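Local coordinates for protein glutathione S-transferase (Sulfitobacter, PDB 4GF0) that binds glutathione and, as a glutathione S-transferase homologue, probably catalyses its conjugation to electrophilic substrates, at residues 113-116 with 117-120. Residues are numbered along the deposited sequence; the frame is centred on the assembly and turned at random.
Sequences KMRG and SRWA. With GSH (glutathione), chain D.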
ATOM      1  N   LYS A 113      12.012  -6.233 -11.307  1.00 18.82           N
ATOM      2  CA  LYS A 113      12.476  -6.441 -12.675  1.00 20.78           C
ATOM      3  C   LYS A 113      13.399  -5.321 -13.139  1.00 24.21           C
ATOM      4  O   LYS A 113      14.483  -5.585 -13.671  1.00 28.42           O
ATOM      5  CB  LYS A 113      11.299  -6.585 -13.649  1.00 23.60           C
ATOM      6  CG  LYS A 113      11.739  -6.948 -15.066  1.00 31.88           C
ATOM      7  CD  LYS A 113      10.572  -7.404 -15.934  1.00 37.92           C
ATOM      8  CE  LYS A 113       9.749  -6.243 -16.445  1.00 44.61           C
ATOM      9  NZ  LYS A 113       8.705  -6.707 -17.411  1.00 48.05           N
ATOM     10  N   MET A 114      12.965  -4.077 -12.940  1.00 24.69           N
ATOM     11  CA  MET A 114      13.682  -2.907 -13.440  1.00 24.78           C
ATOM     12  C   MET A 114      14.237  -1.978 -12.360  1.00 22.28           C
ATOM     13  O   MET A 114      15.091  -1.139 -12.650  1.00 23.41           O
ATOM     14  CB  MET A 114      12.773  -2.083 -14.359  1.00 26.75           C
ATOM     15  CG  MET A 114      12.335  -2.788 -15.630  1.00 39.50           C
ATOM     16  SD  MET A 114      13.735  -3.272 -16.665  1.00 71.62           S
ATOM     17  CE  MET A 114      12.955  -3.348 -18.279  1.00 66.76           C
ATOM     18  N   ARG A 115      13.738  -2.101 -11.133  1.00 19.44           N
ATOM     19  CA  ARG A 115      14.144  -1.195 -10.059  1.00 22.47           C
ATOM     20  C   ARG A 115      14.891  -1.929  -8.953  1.00 20.09           C
ATOM     21  O   ARG A 115      14.775  -1.577  -7.778  1.00 22.45           O
ATOM     22  CB  ARG A 115      12.934  -0.463  -9.459  1.00 25.69           C
ATOM     23  CG  ARG A 115      11.978   0.105 -10.485  1.00 30.18           C
ATOM     24  CD  ARG A 115      12.623   1.178 -11.330  1.00 28.38           C
ATOM     25  NE  ARG A 115      11.679   1.714 -12.310  1.00 27.62           N
ATOM     26  CZ  ARG A 115      12.004   2.544 -13.293  1.00 36.07           C
ATOM     27  NH1 ARG A 115      13.259   2.941 -13.439  1.00 39.24           N
ATOM     28  NH2 ARG A 115      11.070   2.980 -14.131  1.00 38.92           N
ATOM     29  N   GLY A 116      15.661  -2.942  -9.336  1.00 21.23           N
ATOM     30  CA  GLY A 116      16.471  -3.685  -8.387  1.00 23.73           C
ATOM     31  C   GLY A 116      17.402  -2.796  -7.581  1.00 23.40           C
ATOM     32  O   GLY A 116      17.739  -3.117  -6.440  1.00 24.55           O
ATOM     33  N   SER A 117      17.800  -1.666  -8.164  1.00 24.64           N
ATOM     34  CA  SER A 117      18.716  -0.739  -7.493  1.00 26.20           C
ATOM     35  C   SER A 117      18.121  -0.080  -6.244  1.00 27.39           C
ATOM     36  O   SER A 117      18.833   0.568  -5.479  1.00 26.86           O
ATOM     37  CB  SER A 117      19.212   0.325  -8.471  1.00 25.64           C
ATOM     38  OG  SER A 117      18.125   1.077  -8.977  1.00 29.18           O
ATOM     39  N   ARG A 118      16.814  -0.230  -6.042  1.00 23.06           N
ATOM     40  CA  ARG A 118      16.192   0.214  -4.797  1.00 21.91           C
ATOM     41  C   ARG A 118      16.723  -0.540  -3.578  1.00 24.79           C
ATOM     42  O   ARG A 118      16.727  -0.005  -2.470  1.00 23.21           O
ATOM     43  CB  ARG A 118      14.676   0.041  -4.861  1.00 17.97           C
ATOM     44  CG  ARG A 118      13.999   0.990  -5.817  1.00 20.29           C
ATOM     45  CD  ARG A 118      12.502   0.784  -5.779  1.00 19.99           C
ATOM     46  NE  ARG A 118      11.818   1.536  -6.824  1.00 22.65           N
ATOM     47  CZ  ARG A 118      10.555   1.334  -7.175  1.00 21.18           C
ATOM     48  NH1 ARG A 118       9.840   0.399  -6.557  1.00 18.67           N
ATOM     49  NH2 ARG A 118      10.010   2.062  -8.142  1.00 20.98           N
ATOM     50  N   TRP A 119      17.160  -1.783  -3.773  1.00 22.08           N
ATOM     51  CA  TRP A 119      17.460  -2.647  -2.637  1.00 18.95           C
ATOM     52  C   TRP A 119      18.841  -3.298  -2.704  1.00 19.84           C
ATOM     53  O   TRP A 119      19.258  -3.951  -1.756  1.00 22.79           O
ATOM     54  CB  TRP A 119      16.395  -3.749  -2.507  1.00 21.39           C
ATOM     55  CG  TRP A 119      15.006  -3.217  -2.437  1.00 18.77           C
ATOM     56  CD1 TRP A 119      14.414  -2.626  -1.363  1.00 20.05           C
ATOM     57  CD2 TRP A 119      14.027  -3.234  -3.487  1.00 18.16           C
ATOM     58  NE1 TRP A 119      13.119  -2.255  -1.685  1.00 16.71           N
ATOM     59  CE2 TRP A 119      12.861  -2.625  -2.975  1.00 17.05           C
ATOM     60  CE3 TRP A 119      14.027  -3.695  -4.806  1.00 17.99           C
ATOM     61  CZ2 TRP A 119      11.699  -2.466  -3.746  1.00 21.26           C
ATOM     62  CZ3 TRP A 119      12.876  -3.546  -5.561  1.00 19.33           C
ATOM     63  CH2 TRP A 119      11.726  -2.930  -5.030  1.00 19.69           C
ATOM     64  N   ALA A 120      19.529  -3.125  -3.828  1.00 20.60           N
ATOM     65  CA  ALA A 120      20.837  -3.745  -4.054  1.00 21.64           C
ATOM     66  C   ALA A 120      21.710  -2.840  -4.907  1.00 24.64           C
ATOM     67  O   ALA A 120      21.212  -1.907  -5.532  1.00 24.52           O
ATOM     68  CB  ALA A 120      20.682  -5.111  -4.725  1.00 21.42           C
TER
HETATM   69  N1  GSH D 302       3.787   2.500  -3.684  1.00 17.62           N
HETATM   70  CA1 GSH D 302       3.650   3.365  -4.834  1.00 18.42           C
HETATM   71  C1  GSH D 302       2.211   3.465  -5.227  1.00 20.22           C
HETATM   72  O11 GSH D 302       1.752   4.546  -5.687  1.00 14.13           O
HETATM   73  O12 GSH D 302       1.457   2.460  -5.125  1.00 17.94           O
HETATM   74  CB1 GSH D 302       4.417   2.798  -6.006  1.00 17.64           C
HETATM   75  CG1 GSH D 302       4.640   3.941  -7.000  1.00 13.14           C
HETATM   76  CD1 GSH D 302       5.638   3.488  -8.072  1.00 16.92           C
HETATM   77  OE1 GSH D 302       6.654   2.862  -7.768  1.00 15.45           O
HETATM   78  N2  GSH D 302       5.359   3.812  -9.467  1.00 16.71           N
HETATM   79  CA2 GSH D 302       6.293   3.404 -10.489  1.00 17.77           C
HETATM   80  C2  GSH D 302       7.287   4.521 -10.666  1.00 19.24           C
HETATM   81  O2  GSH D 302       6.965   5.684 -10.463  1.00 17.38           O
HETATM   82  CB2 GSH D 302       5.593   3.153 -11.786  1.00 18.11           C
HETATM   83  SG2 GSH D 302       4.533   1.725 -11.635  1.00 22.17           S
HETATM   84  N3  GSH D 302       8.661   4.245 -11.064  1.00 16.98           N
HETATM   85  CA3 GSH D 302       9.578   5.367 -11.230  1.00 15.92           C
HETATM   86  C3  GSH D 302      10.956   5.034 -10.714  1.00 25.11           C
HETATM   87  O31 GSH D 302      11.124   4.058  -9.927  1.00 22.91           O
HETATM   88  O32 GSH D 302      11.951   5.749 -11.055  1.00 22.34           O
HETATM   89  O   HOH W   1      17.763  -0.699 -11.078  1.00 43.87           O
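Arg115 and Arg118 are joined by a backbone bond, Arg118 N to Arg115 O at 3.0 Å with an N-H...O angle of 165°, in a short 3-10 turn. The turn lies between helices 89-111 and 123-148 of the glutathione S-transferase all-helical domain. With its chain extended from CG to NE, Arg118 sends NH2 to the glycyl carboxylate of glutathione, where it donates to O31 at 2.9 Å; a second, weak bond reaches OE1 of the γ-glutamyl amide. Within the backbone, the next bond repeats the i to i+3 spacing, Trp119 N donating to Gly116 O at 3.0 Å, and a weak bond from Ala120 N shares that same carbonyl. A water bridges the start of the turn, donating to Met114 O and accepting from Ser117 N. Arg115 approaches the glycyl carboxylate differently from Arg118: its guanidinium lies with one face over the ligand, C3 standing 3.7 Å above the plane and over its centre. CG anti to the carbonyl carbon (chi1 -46°) and a bend at chi2 lay this chain against its neighbour: Arg115 CB lies 3.5 Å from Arg118 NE, over one face of the Arg118 guanidinium and offset toward its rim, with Arg115 CG close by. The two guanidinium planes are only 10° apart, and the carboxylate probably offsets their like charges. Replacing Arg115 by alanine is likely to leave the glycyl carboxylate with less positive charge beside it and the Arg118 guanidinium without the CG that packs against it, freer to turn. Beyond the pocket, Trp119 packs on Ala111, and its ring stacks on His112 of its own chain and on His112 of the second subunit, carrying the turn into the dimer interface. Within the turn, Arg118 CB sits 3.6 Å above the Trp119 indole plane, over its centre.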